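Local coordinates for probable 2-oxoacid ferredoxin oxidoreductase, alpha chain (Thermoplasma acidophilum, PDB 3JU3), which probably belongs to an enzyme that oxidatively decarboxylates 2-oxoacids to acyl-CoA with ferredoxin as electron acceptor, this piece being its core domain II, at residues Glu13-Phe18 and Glu38-Asn43; Asn93-Tyr98 and Lys113-Lys118; Glu4-Ile9 and Leu45-Phe50; Val19-Gln24 and Tyr75-Ala80. One frame throughout, in Å; residues are numbered along the deposited sequence. Where two conformers were deposited one is given.

Contact 1 of 4, residues Glu13-Phe18 and Glu38-Asn43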
loop_
_atom_site.group_PDB
_atom_site.type_symbol
_atom_site.label_atom_id
_atom_site.label_comp_id
_atom_site.label_asym_id
_atom_site.label_seq_id
_atom_site.Cartn_x
_atom_site.Cartn_y
_atom_site.Cartn_z
ATOM N N GLU A 13 24.491 20.030 -10.345
ATOM C CA GLU A 13 23.636 21.209 -10.337
ATOM C C GLU A 13 22.458 20.834 -11.197
ATOM O O GLU A 13 22.639 20.142 -12.206
ATOM C CB GLU A 13 24.356 22.403 -10.967
ATOM C CG GLU A 13 23.451 23.577 -11.373
ATOM C CD GLU A 13 23.350 24.675 -10.308
ATOM O OE1 GLU A 13 23.574 24.392 -9.106
ATOM O OE2 GLU A 13 23.050 25.829 -10.680
ATOM N N ALA A 14 21.264 21.252 -10.789
ATOM C CA ALA A 14 20.083 21.080 -11.637
ATOM C C ALA A 14 19.025 22.052 -11.221
ATOM O O ALA A 14 19.034 22.508 -10.095
ATOM C CB ALA A 14 19.559 19.664 -11.539
ATOM N N ASP A 15 18.143 22.397 -12.139
ATOM C CA ASP A 15 17.007 23.246 -11.850
ATOM C C ASP A 15 16.124 22.694 -10.709
ATOM O O ASP A 15 15.611 23.458 -9.903
ATOM C CB ASP A 15 16.161 23.417 -13.115
ATOM C CG ASP A 15 16.907 24.183 -14.227
ATOM O OD1 ASP A 15 17.627 25.152 -13.933
ATOM O OD2 ASP A 15 16.796 23.792 -15.403
ATOM N N ILE A 16 15.925 21.370 -10.706
ATOM C CA ILE A 16 15.077 20.641 -9.746
ATOM C C ILE A 16 15.878 19.461 -9.178
ATOM O O ILE A 16 16.504 18.700 -9.942
ATOM C CB ILE A 16 13.809 20.049 -10.428
ATOM C CG1 ILE A 16 12.870 21.174 -10.921
ATOM C CG2 ILE A 16 13.062 19.076 -9.436
ATOM C CD1 ILE A 16 11.847 20.744 -11.992
ATOM N N THR A 17 15.833 19.288 -7.852
ATOM C CA THR A 17 16.369 18.093 -7.228
ATOM C C THR A 17 15.222 17.300 -6.606
ATOM O O THR A 17 14.648 17.694 -5.574
ATOM C CB THR A 17 17.406 18.498 -6.140
ATOM O OG1 THR A 17 18.533 19.072 -6.798
ATOM C CG2 THR A 17 17.881 17.282 -5.267
ATOM N N PHE A 18 14.863 16.208 -7.251
ATOM C CA PHE A 18 13.868 15.288 -6.707
ATOM C C PHE A 18 14.520 14.477 -5.585
ATOM O O PHE A 18 15.721 14.221 -5.626
ATOM C CB PHE A 18 13.368 14.329 -7.791
ATOM C CG PHE A 18 12.508 14.983 -8.848
ATOM C CD1 PHE A 18 11.213 15.371 -8.545
ATOM C CD2 PHE A 18 12.992 15.196 -10.149
ATOM C CE1 PHE A 18 10.388 15.962 -9.525
ATOM C CE2 PHE A 18 12.170 15.812 -11.138
ATOM C CZ PHE A 18 10.895 16.172 -10.826
ATOM N N GLU A 38 12.331 19.925 -22.608
ATOM C CA GLU A 38 11.909 21.305 -22.467
ATOM C C GLU A 38 13.040 22.182 -21.970
ATOM O O GLU A 38 12.800 23.343 -21.592
ATOM C CB GLU A 38 10.773 21.417 -21.448
ATOM C CG GLU A 38 9.456 21.018 -21.949
ATOM C CD GLU A 38 8.427 21.155 -20.877
ATOM O OE1 GLU A 38 7.885 22.276 -20.710
ATOM O OE2 GLU A 38 8.169 20.146 -20.197
ATOM N N GLY A 39 14.257 21.635 -21.964
ATOM C CA GLY A 39 15.431 22.382 -21.482
ATOM C C GLY A 39 15.492 22.600 -19.984
ATOM O O GLY A 39 16.209 23.517 -19.507
ATOM N N ILE A 40 14.817 21.720 -19.231
ATOM C CA ILE A 40 14.871 21.794 -17.770
ATOM C C ILE A 40 15.717 20.662 -17.212
ATOM O O ILE A 40 15.488 19.511 -17.545
ATOM C CB ILE A 40 13.492 21.727 -17.156
ATOM C CG1 ILE A 40 12.696 22.965 -17.562
ATOM C CG2 ILE A 40 13.591 21.624 -15.642
ATOM C CD1 ILE A 40 11.210 22.837 -17.275
ATOM N N SER A 41 16.689 20.994 -16.368
ATOM C CA SER A 41 17.548 19.951 -15.792
ATOM C C SER A 41 17.045 19.502 -14.419
ATOM O O SER A 41 16.501 20.278 -13.649
ATOM C CB SER A 41 19.006 20.418 -15.700
ATOM O OG SER A 41 19.067 21.565 -14.873
ATOM N N ALA A 42 17.264 18.236 -14.092
ATOM C CA ALA A 42 16.769 17.743 -12.822
ATOM C C ALA A 42 17.701 16.629 -12.424
ATOM O O ALA A 42 18.253 15.928 -13.298
ATOM C CB ALA A 42 15.327 17.280 -12.958
ATOM N N ASN A 43 17.926 16.482 -11.123
ATOM C CA ASN A 43 18.660 15.327 -10.654
ATOM C C ASN A 43 17.814 14.615 -9.578
ATOM O O ASN A 43 16.702 15.074 -9.262
ATOM C CB ASN A 43 20.094 15.704 -10.202
ATOM C CG ASN A 43 20.114 16.783 -9.112
ATOM O OD1 ASN A 43 19.103 17.027 -8.463
ATOM N ND2 ASN A 43 21.261 17.430 -8.917
HETATM O O HOH W 1 21.100 19.685 -6.871
#
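Asn43 has its CG lodged between the backbone N and the carbonyl carbon (chi1 57°), while Thr17 has OG1 beside its own N (chi1 -68°). These torsions bring the two polar ends together. Thr17 OG1 donates to Asn43 OD1 at 2.7 Å, in the carbonyl plane and on a lone pair. A water gives a hydrogen to Thr17 OG1 and accepts one from Asn43 ND2, and ND2 also bonds Glu11 O. The amide is thus held through both OD1 and ND2. Putting an alanine at Asn43 would probably leave the Thr17 hydroxyl without its acceptor and Glu11 O without the amide donor. Ala14 CB packs against this amide, 3.8 Å from Asn43 CG.

At the other end Ser41 and Asp15 grip each other. Asp15 N donates to Ser41 OG at 3.0 Å. Ser41 N donates to Asp15 OD2, also at 3.0 Å, from the anti side and tilted out of the carboxylate plane.

Between these ends the backbones pair. Ile16 N bonds Ser41 O, Asn43 N bonds Ile16 O at 2.9 Å, and Phe18 N bonds Asn43 O. Ala42 CB lies 4.0 Å from Ile16 CB and touches Phe18 CE2. Helix 25-37 covers this side, with Ile32 and Leu35 on Ala42. The parallel pairing of strands 16-21 and 42-47, joined through that helix, is a classic beta-alpha-beta crossover.

Contact 2 of 4, residues Asn93-Tyr98 and Lys113-Lys118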
loop_
_atom_site.group_PDB
_atom_site.type_symbol
_atom_site.label_atom_id
_atom_site.label_comp_id
_atom_site.label_asym_id
_atom_site.label_seq_id
_atom_site.Cartn_x
_atom_site.Cartn_y
_atom_site.Cartn_z
ATOM N N ASN A 93 8.521 21.767 -0.741
ATOM C CA ASN A 93 7.719 21.308 -1.870
ATOM C C ASN A 93 7.616 19.811 -1.923
ATOM O O ASN A 93 8.605 19.103 -1.720
ATOM C CB ASN A 93 8.268 21.830 -3.191
ATOM C CG ASN A 93 8.393 23.319 -3.210
ATOM O OD1 ASN A 93 7.390 24.035 -3.269
ATOM N ND2 ASN A 93 9.631 23.807 -3.157
ATOM N N LYS A 94 6.432 19.306 -2.230
ATOM C CA LYS A 94 6.274 17.852 -2.232
ATOM C C LYS A 94 5.288 17.400 -3.293
ATOM O O LYS A 94 4.417 18.163 -3.711
ATOM C CB LYS A 94 5.897 17.335 -0.817
ATOM C CG LYS A 94 4.513 17.763 -0.351
ATOM C CD LYS A 94 4.404 17.770 1.175
ATOM C CE LYS A 94 3.054 18.336 1.632
ATOM N NZ LYS A 94 2.834 19.749 1.186
ATOM N N ILE A 95 5.469 16.181 -3.765
ATOM C CA ILE A 95 4.532 15.557 -4.662
ATOM C C ILE A 95 4.004 14.355 -3.897
ATOM O O ILE A 95 4.740 13.394 -3.652
ATOM C CB ILE A 95 5.231 15.177 -5.993
ATOM C CG1 ILE A 95 5.573 16.454 -6.776
ATOM C CG2 ILE A 95 4.399 14.157 -6.833
ATOM C CD1 ILE A 95 6.232 16.244 -8.096
ATOM N N LEU A 96 2.746 14.444 -3.465
ATOM C CA LEU A 96 2.055 13.384 -2.701
ATOM C C LEU A 96 1.238 12.489 -3.626
ATOM O O LEU A 96 1.036 12.833 -4.791
ATOM C CB LEU A 96 1.076 14.019 -1.698
ATOM C CG LEU A 96 1.607 15.069 -0.716
ATOM C CD1 LEU A 96 0.536 15.465 0.321
ATOM C CD2 LEU A 96 2.880 14.570 -0.035
ATOM N N LYS A 97 0.738 11.364 -3.105
ATOM C CA LYS A 97 -0.223 10.530 -3.842
ATOM C C LYS A 97 -1.522 11.300 -4.127
ATOM O O LYS A 97 -2.015 12.052 -3.271
ATOM C CB LYS A 97 -0.528 9.235 -3.096
ATOM N N TYR A 98 -2.061 11.098 -5.333
ATOM C CA TYR A 98 -3.234 11.837 -5.824
ATOM C C TYR A 98 -4.440 10.939 -6.062
ATOM O O TYR A 98 -4.450 10.103 -6.971
ATOM C CB TYR A 98 -2.886 12.635 -7.104
ATOM N N LYS A 113 6.774 21.283 -12.788
ATOM C CA LYS A 113 6.857 22.579 -13.480
ATOM C C LYS A 113 6.140 23.684 -12.694
ATOM O O LYS A 113 6.690 24.785 -12.539
ATOM C CB LYS A 113 6.367 22.453 -14.917
ATOM C CG LYS A 113 7.342 21.668 -15.758
ATOM C CD LYS A 113 7.036 21.752 -17.240
ATOM C CE LYS A 113 6.020 20.711 -17.632
ATOM N NZ LYS A 113 5.635 20.777 -19.076
ATOM N N GLU A 114 4.943 23.381 -12.191
ATOM C CA GLU A 114 4.230 24.285 -11.302
ATOM C C GLU A 114 5.117 24.740 -10.145
ATOM O O GLU A 114 5.126 25.920 -9.803
ATOM C CB GLU A 114 2.954 23.640 -10.753
ATOM C CG GLU A 114 2.070 24.601 -9.965
ATOM C CD GLU A 114 0.855 23.923 -9.345
ATOM O OE1 GLU A 114 1.022 22.845 -8.733
ATOM O OE2 GLU A 114 -0.268 24.479 -9.470
ATOM N N ILE A 115 5.874 23.807 -9.563
ATOM C CA ILE A 115 6.675 24.097 -8.394
ATOM C C ILE A 115 7.875 24.970 -8.801
ATOM O O ILE A 115 8.256 25.922 -8.100
ATOM C CB ILE A 115 7.166 22.753 -7.689
ATOM C CG1 ILE A 115 6.008 22.124 -6.878
ATOM C CG2 ILE A 115 8.374 23.012 -6.809
ATOM C CD1 ILE A 115 6.211 20.648 -6.446
ATOM N N LEU A 116 8.455 24.613 -9.938
ATOM C CA LEU A 116 9.516 25.369 -10.585
ATOM C C LEU A 116 9.113 26.838 -10.819
ATOM O O LEU A 116 9.872 27.763 -10.506
ATOM C CB LEU A 116 9.880 24.687 -11.906
ATOM C CG LEU A 116 11.014 25.274 -12.738
ATOM C CD1 LEU A 116 12.318 25.355 -11.944
ATOM C CD2 LEU A 116 11.178 24.427 -13.970
ATOM N N ASN A 117 7.919 27.038 -11.355
ATOM C CA ASN A 117 7.426 28.373 -11.657
ATOM C C ASN A 117 6.810 29.141 -10.470
ATOM O O ASN A 117 6.503 30.340 -10.589
ATOM C CB ASN A 117 6.466 28.281 -12.839
ATOM C CG ASN A 117 7.193 28.063 -14.149
ATOM O OD1 ASN A 117 7.767 28.996 -14.698
ATOM N ND2 ASN A 117 7.169 26.839 -14.656
ATOM N N LYS A 118 6.657 28.471 -9.324
ATOM C CA LYS A 118 6.089 29.108 -8.125
ATOM C C LYS A 118 7.046 30.107 -7.483
ATOM O O LYS A 118 6.764 31.313 -7.511
ATOM C CB LYS A 118 5.571 28.049 -7.115
ATOM C CG LYS A 118 4.292 28.470 -6.373
ATOM C CD LYS A 118 3.642 27.348 -5.537
ATOM C CE LYS A 118 4.592 26.757 -4.490
ATOM N NZ LYS A 118 5.584 25.796 -5.106
ATOM O OXT LYS A 118 8.123 29.773 -6.951
#
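Van der Waals packing carries most of this contact, and Ile115 is its centre. Its CG2 methyl lies against the side chain of Asn93, 3.6 Å from Asn93 CG and 3.8 Å from Asn93 CB. Its CD1 reaches further along the strand, to Asn93 CB and, more loosely, to Ile95 CG1 at 4.3 Å. Ile115 CG1 is anti to the carbonyl carbon (chi1 -77°), which sends CD1 toward the strand while CG2 stays on Asn93.

The polar part is one hydrogen bond. Lys118 NZ donates to Asn93 OD1 at 3.1 Å, tilted 33° from the carbonyl plane. The lysine chain bends at chi3 and chi4 to bring NZ to this oxygen. Lys118 is the last residue, so this bond ties the C-terminus to strand 93-95.

A second subunit adds to the packing. Leu67 of that subunit packs on both Asn93 and Ile115, and a strand of it pairs in parallel with Asn93, Lys94 and Ile95. Residues 93-95 and the helical residues 113-117 run nearly antiparallel, at 171°, with the axes of these short segments 9.8 Å apart. This is the packing of a C-terminal helix on one face of an alpha/beta sheet that continues across a subunit interface.

Contact 3 of 4, residues Glu4-Ile9 and Leu45-Phe50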
loop_
_atom_site.group_PDB
_atom_site.type_symbol
_atom_site.label_atom_id
_atom_site.label_comp_id
_atom_site.label_asym_id
_atom_site.label_seq_id
_atom_site.Cartn_x
_atom_site.Cartn_y
_atom_site.Cartn_z
ATOM N N GLU A 4 27.106 4.387 -0.081
ATOM C CA GLU A 4 26.426 3.117 -0.099
ATOM C C GLU A 4 24.936 3.301 0.301
ATOM O O GLU A 4 24.146 2.387 0.084
ATOM C CB GLU A 4 27.140 2.097 0.771
ATOM C CG GLU A 4 28.570 1.814 0.325
ATOM C CD GLU A 4 29.629 2.453 1.228
ATOM O OE1 GLU A 4 29.593 3.690 1.438
ATOM O OE2 GLU A 4 30.505 1.706 1.725
ATOM N N LYS A 5 24.570 4.488 0.809
ATOM C CA LYS A 5 23.272 4.729 1.453
ATOM C C LYS A 5 22.358 5.718 0.743
ATOM O O LYS A 5 21.154 5.749 0.979
ATOM C CB LYS A 5 23.504 5.259 2.851
ATOM C CG LYS A 5 24.284 4.357 3.775
ATOM C CD LYS A 5 24.173 4.917 5.207
ATOM C CE LYS A 5 25.315 4.490 6.048
ATOM N NZ LYS A 5 25.285 3.040 6.309
ATOM N N ALA A 6 22.952 6.589 -0.051
ATOM C CA ALA A 6 22.218 7.548 -0.870
ATOM C C ALA A 6 23.059 7.842 -2.103
ATOM O O ALA A 6 24.286 7.941 -2.009
ATOM C CB ALA A 6 21.950 8.826 -0.113
ATOM N N VAL A 7 22.412 8.008 -3.241
ATOM C CA VAL A 7 23.154 8.313 -4.448
ATOM C C VAL A 7 22.499 9.513 -5.105
ATOM O O VAL A 7 21.277 9.657 -5.042
ATOM C CB VAL A 7 23.243 7.082 -5.391
ATOM C CG1 VAL A 7 21.876 6.437 -5.636
ATOM C CG2 VAL A 7 23.916 7.447 -6.707
ATOM N N LEU A 8 23.286 10.379 -5.715
ATOM C CA LEU A 8 22.715 11.483 -6.470
ATOM C C LEU A 8 22.801 11.071 -7.927
ATOM O O LEU A 8 23.902 10.928 -8.439
ATOM C CB LEU A 8 23.526 12.768 -6.261
ATOM C CG LEU A 8 22.978 13.988 -7.000
ATOM C CD1 LEU A 8 21.566 14.367 -6.535
ATOM C CD2 LEU A 8 23.926 15.165 -6.874
ATOM N N ILE A 9 21.658 10.871 -8.583
ATOM C CA ILE A 9 21.651 10.470 -9.978
ATOM C C ILE A 9 21.390 11.706 -10.843
ATOM O O ILE A 9 20.463 12.475 -10.589
ATOM C CB ILE A 9 20.566 9.399 -10.250
ATOM C CG1 ILE A 9 20.756 8.183 -9.276
ATOM C CG2 ILE A 9 20.515 9.047 -11.745
ATOM C CD1 ILE A 9 19.705 7.097 -9.416
ATOM N N LEU A 45 18.045 12.672 -5.760
ATOM C CA LEU A 45 18.726 12.151 -4.580
ATOM C C LEU A 45 17.886 10.949 -4.177
ATOM O O LEU A 45 16.739 11.092 -3.812
ATOM C CB LEU A 45 18.794 13.190 -3.466
ATOM C CG LEU A 45 19.188 12.743 -2.056
ATOM C CD1 LEU A 45 20.591 12.272 -2.117
ATOM C CD2 LEU A 45 19.093 13.938 -1.061
ATOM N N TYR A 46 18.476 9.771 -4.278
ATOM C CA TYR A 46 17.770 8.527 -4.032
ATOM C C TYR A 46 18.302 7.936 -2.733
ATOM O O TYR A 46 19.495 7.649 -2.617
ATOM C CB TYR A 46 18.037 7.577 -5.194
ATOM C CG TYR A 46 17.396 6.242 -5.065
ATOM C CD1 TYR A 46 16.018 6.097 -5.038
ATOM C CD2 TYR A 46 18.177 5.109 -4.976
ATOM C CE1 TYR A 46 15.459 4.855 -4.915
ATOM C CE2 TYR A 46 17.642 3.904 -4.839
ATOM C CZ TYR A 46 16.295 3.769 -4.815
ATOM O OH TYR A 46 15.822 2.496 -4.718
ATOM N N LEU A 47 17.403 7.754 -1.768
ATOM C CA LEU A 47 17.770 7.140 -0.499
ATOM C C LEU A 47 17.551 5.632 -0.602
ATOM O O LEU A 47 16.456 5.168 -0.939
ATOM C CB LEU A 47 16.951 7.735 0.640
ATOM C CG LEU A 47 17.011 9.276 0.650
ATOM C CD1 LEU A 47 16.131 9.916 1.741
ATOM C CD2 LEU A 47 18.475 9.817 0.722
ATOM N N LYS A 48 18.610 4.888 -0.344
ATOM C CA LYS A 48 18.562 3.440 -0.416
ATOM C C LYS A 48 18.068 2.857 0.925
ATOM O O LYS A 48 18.488 3.277 2.004
ATOM C CB LYS A 48 19.971 2.919 -0.709
ATOM C CG LYS A 48 20.492 3.414 -2.021
ATOM C CD LYS A 48 21.796 2.728 -2.300
ATOM C CE LYS A 48 22.360 3.153 -3.594
ATOM N NZ LYS A 48 23.703 2.543 -3.643
HETATM N N MSE A 49 17.209 1.864 0.843
HETATM C CA MSE A 49 16.594 1.284 2.035
HETATM C C MSE A 49 17.539 0.375 2.827
HETATM O O MSE A 49 17.828 0.647 3.989
HETATM C CB MSE A 49 15.329 0.529 1.666
HETATM C CG MSE A 49 14.133 1.442 1.460
HETATM SE SE MSE A 49 12.708 0.380 0.679
HETATM C CE MSE A 49 13.940 -0.624 -0.522
ATOM N N PHE A 50 18.020 -0.703 2.261
ATOM C CA PHE A 50 18.691 -1.690 3.144
ATOM C C PHE A 50 20.184 -1.783 2.852
ATOM O O PHE A 50 20.830 -2.768 3.144
ATOM C CB PHE A 50 18.009 -3.052 3.013
ATOM C CG PHE A 50 16.541 -3.016 3.360
ATOM C CD1 PHE A 50 16.147 -2.944 4.703
ATOM C CD2 PHE A 50 15.577 -3.001 2.369
ATOM C CE1 PHE A 50 14.803 -2.883 5.049
ATOM C CE2 PHE A 50 14.217 -2.949 2.686
ATOM C CZ PHE A 50 13.827 -2.897 4.030
#
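Ala6 CB meets Leu47 CD2 at 3.7 Å in the apolar centre of an antiparallel strand pair. Strand 6-9 here forms one edge of the chain's mixed sheet, beside strand 42-47. Leu45 CD1 also reaches Ala6 CB. Leu8 extends the same face, its CD1 lying 4.3 Å from Leu45 CB. Leu8 holds CG opposite its backbone N (chi1 -179°), and from there CD1 leans toward Leu45. Helix 79-87 packs on this face through Ala79 and Ile83, which touch Leu47. Phe57 of a second subunit packs on Ala6.

The other face carries Val7 and Tyr46. Val7 CG1 approaches the edge of the Tyr46 ring in its plane, 4.0 Å from CD2. The same methyl also touches Lys48 CE at 3.9 Å. Tyr46 also makes a cation-pi contact with Lys25.

Backbone bonds fix the register. Val7 and Tyr46 are the hydrogen-bonded pair. Val7 N donates to Tyr46 O, and Tyr46 N returns a nearly straight bond of 2.9 Å to Val7 O, with an angle of 179° at the hydrogen. Ala6 with Leu47 and Leu8 with Leu45 are non-hydrogen-bonded pairs.

At the polar edge, Lys48 N donates to Lys5 O at 3.0 Å from above the carbonyl plane. The side chain of Lys48 then runs extended past residues 4-7. Its CD packs 3.4 Å from Glu4 O, a carbonyl that takes a hydrogen bond from Ser51 OG.

Contact 4 of 4, residues Val19-Gln24 and Tyr75-Ala80; sequences VTWGSQ and YTAQAA
Trp21 makes the tight part of this contact, with its indole set edge-on against the backbone of residues 75-77. NE1 donates to Ala77 O at 3.0 Å. The acceptor lies in the indole plane, but the N-H arrives from above the carbonyl plane, 57° out of it. Trp21 CG sits between the backbone N and the carbonyl carbon (chi1 63°), and this places the ring across from residues 75-79. CH2 reaches the edge of the Tyr75 ring, 3.6 Å from Tyr75 CD2. The two ring planes are at 59°. CH2 also touches Tyr75 O at 3.5 Å.

The looser part lies toward the start of helix 79-87. Ala79 CB is 4.1 Å from Trp21 CD1 and 4.3 Å from Val19 CG1. The outer parts of both segments turn to other subunits: Ser23 OG bonds Asn74 of a second subunit, and Tyr75 packs on Asn99 of a third. Phe50 of the second subunit meets Trp21 edge-to-face.

A leucine replacing Trp21 would probably leave Ala77 O without its indole donor and open a gap beside Tyr75. The chemistry implies that one buried indole joins two antiparallel-running strands that share no backbone bonds here, using its N-H for one hydrogen bond and its carbon edge for packing.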
loop_
_atom_site.group_PDB
_atom_site.type_symbol
_atom_site.label_atom_id
_atom_site.label_comp_id
_atom_site.label_asym_id
_atom_site.label_seq_id
_atom_site.Cartn_x
_atom_site.Cartn_y
_atom_site.Cartn_z
ATOM N N VAL A 19 13.730 14.101 -4.568
ATOM C CA VAL A 19 14.182 13.171 -3.524
ATOM C C VAL A 19 13.127 12.085 -3.439
ATOM O O VAL A 19 11.924 12.395 -3.351
ATOM C CB VAL A 19 14.286 13.840 -2.160
ATOM C CG1 VAL A 19 14.892 12.850 -1.107
ATOM C CG2 VAL A 19 15.128 15.076 -2.233
ATOM N N THR A 20 13.555 10.824 -3.473
ATOM C CA THR A 20 12.650 9.744 -3.207
ATOM C C THR A 20 13.412 8.501 -2.728
ATOM O O THR A 20 14.648 8.534 -2.561
ATOM C CB THR A 20 11.714 9.445 -4.428
ATOM O OG1 THR A 20 10.479 8.850 -3.958
ATOM C CG2 THR A 20 12.395 8.491 -5.434
ATOM N N TRP A 21 12.661 7.438 -2.494
ATOM C CA TRP A 21 13.179 6.169 -2.030
ATOM C C TRP A 21 12.170 5.168 -2.591
ATOM O O TRP A 21 11.076 5.531 -3.022
ATOM C CB TRP A 21 13.213 6.117 -0.487
ATOM C CG TRP A 21 11.825 6.226 0.123
ATOM C CD1 TRP A 21 11.070 7.367 0.284
ATOM C CD2 TRP A 21 11.001 5.148 0.551
ATOM N NE1 TRP A 21 9.849 7.052 0.824
ATOM C CE2 TRP A 21 9.789 5.695 1.000
ATOM C CE3 TRP A 21 11.188 3.760 0.630
ATOM C CZ2 TRP A 21 8.764 4.911 1.526
ATOM C CZ3 TRP A 21 10.171 2.983 1.151
ATOM C CH2 TRP A 21 8.957 3.562 1.569
ATOM N N GLY A 22 12.523 3.902 -2.563
ATOM C CA GLY A 22 11.546 2.876 -2.888
ATOM C C GLY A 22 11.011 2.944 -4.290
ATOM O O GLY A 22 11.758 3.164 -5.236
ATOM N N SER A 23 9.689 2.781 -4.417
ATOM C CA SER A 23 9.109 2.419 -5.699
ATOM C C SER A 23 9.021 3.566 -6.739
ATOM O O SER A 23 8.906 3.294 -7.939
ATOM C CB SER A 23 7.728 1.792 -5.478
ATOM O OG SER A 23 6.814 2.824 -5.114
ATOM N N GLN A 24 9.087 4.826 -6.296
ATOM C CA GLN A 24 8.880 5.962 -7.221
ATOM C C GLN A 24 10.163 6.335 -7.970
ATOM O O GLN A 24 10.176 7.263 -8.817
ATOM C CB GLN A 24 8.313 7.172 -6.471
ATOM C CG GLN A 24 6.894 6.954 -5.985
ATOM C CD GLN A 24 5.974 6.490 -7.130
ATOM O OE1 GLN A 24 5.502 5.366 -7.123
ATOM N NE2 GLN A 24 5.766 7.346 -8.121
ATOM N N TYR A 75 5.907 -0.157 3.715
ATOM C CA TYR A 75 6.162 1.142 4.342
ATOM C C TYR A 75 5.709 2.217 3.375
ATOM O O TYR A 75 5.849 2.049 2.161
ATOM C CB TYR A 75 7.647 1.266 4.764
ATOM C CG TYR A 75 7.966 2.440 5.662
ATOM C CD1 TYR A 75 7.618 2.442 7.029
ATOM C CD2 TYR A 75 8.614 3.558 5.148
ATOM C CE1 TYR A 75 7.910 3.546 7.852
ATOM C CE2 TYR A 75 8.896 4.657 5.952
ATOM C CZ TYR A 75 8.541 4.647 7.296
ATOM O OH TYR A 75 8.871 5.752 8.053
ATOM N N THR A 76 5.084 3.269 3.906
ATOM C CA THR A 76 4.713 4.469 3.102
ATOM C C THR A 76 5.273 5.717 3.789
ATOM O O THR A 76 5.119 5.856 4.995
ATOM C CB THR A 76 3.178 4.624 2.944
ATOM O OG1 THR A 76 2.623 3.459 2.334
ATOM C CG2 THR A 76 2.838 5.814 2.054
ATOM N N ALA A 77 5.933 6.613 3.043
ATOM C CA ALA A 77 6.507 7.822 3.661
ATOM C C ALA A 77 6.943 8.842 2.601
ATOM O O ALA A 77 7.219 8.480 1.412
ATOM C CB ALA A 77 7.695 7.489 4.535
ATOM N N GLN A 78 6.947 10.083 3.072
ATOM C CA GLN A 78 7.608 11.213 2.482
ATOM C C GLN A 78 8.984 11.196 3.134
ATOM O O GLN A 78 9.071 11.235 4.365
ATOM C CB GLN A 78 6.842 12.498 2.896
ATOM C CG GLN A 78 5.413 12.571 2.350
ATOM C CD GLN A 78 4.520 13.637 3.006
ATOM O OE1 GLN A 78 4.959 14.743 3.330
ATOM N NE2 GLN A 78 3.248 13.301 3.176
ATOM N N ALA A 79 10.057 11.107 2.340
ATOM C CA ALA A 79 11.403 11.198 2.897
ATOM C C ALA A 79 11.677 12.519 3.628
ATOM O O ALA A 79 12.681 12.609 4.326
ATOM C CB ALA A 79 12.474 10.942 1.849
ATOM N N ALA A 80 10.788 13.528 3.485
ATOM C CA ALA A 80 11.021 14.839 4.080
ATOM C C ALA A 80 11.092 14.761 5.592
ATOM O O ALA A 80 11.855 15.499 6.223
ATOM C CB ALA A 80 9.923 15.878 3.663
#

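Contacts 1 and 3 share strand 42-47, which lies between strands 16-21 and 6-9. Phe18 O and Leu45 N, 2.8 Å apart, link them by a probable hydrogen bond. Contact 4 continues strand 16-21, and a probable bond from Leu47 N to Thr20 O (3.0 Å) ties it to contact 3. Their centres are 11 Å apart. Contact 2 meets contact 1 through the Glu38 OE2 to Lys113 NZ salt bridge at 2.8 Å, and meets contact 4 where Leu96 packs on Gln78. Contacts 2 and 3 do not touch; their nearest atoms are about 12 Å apart. All four contacts also touch the second subunit.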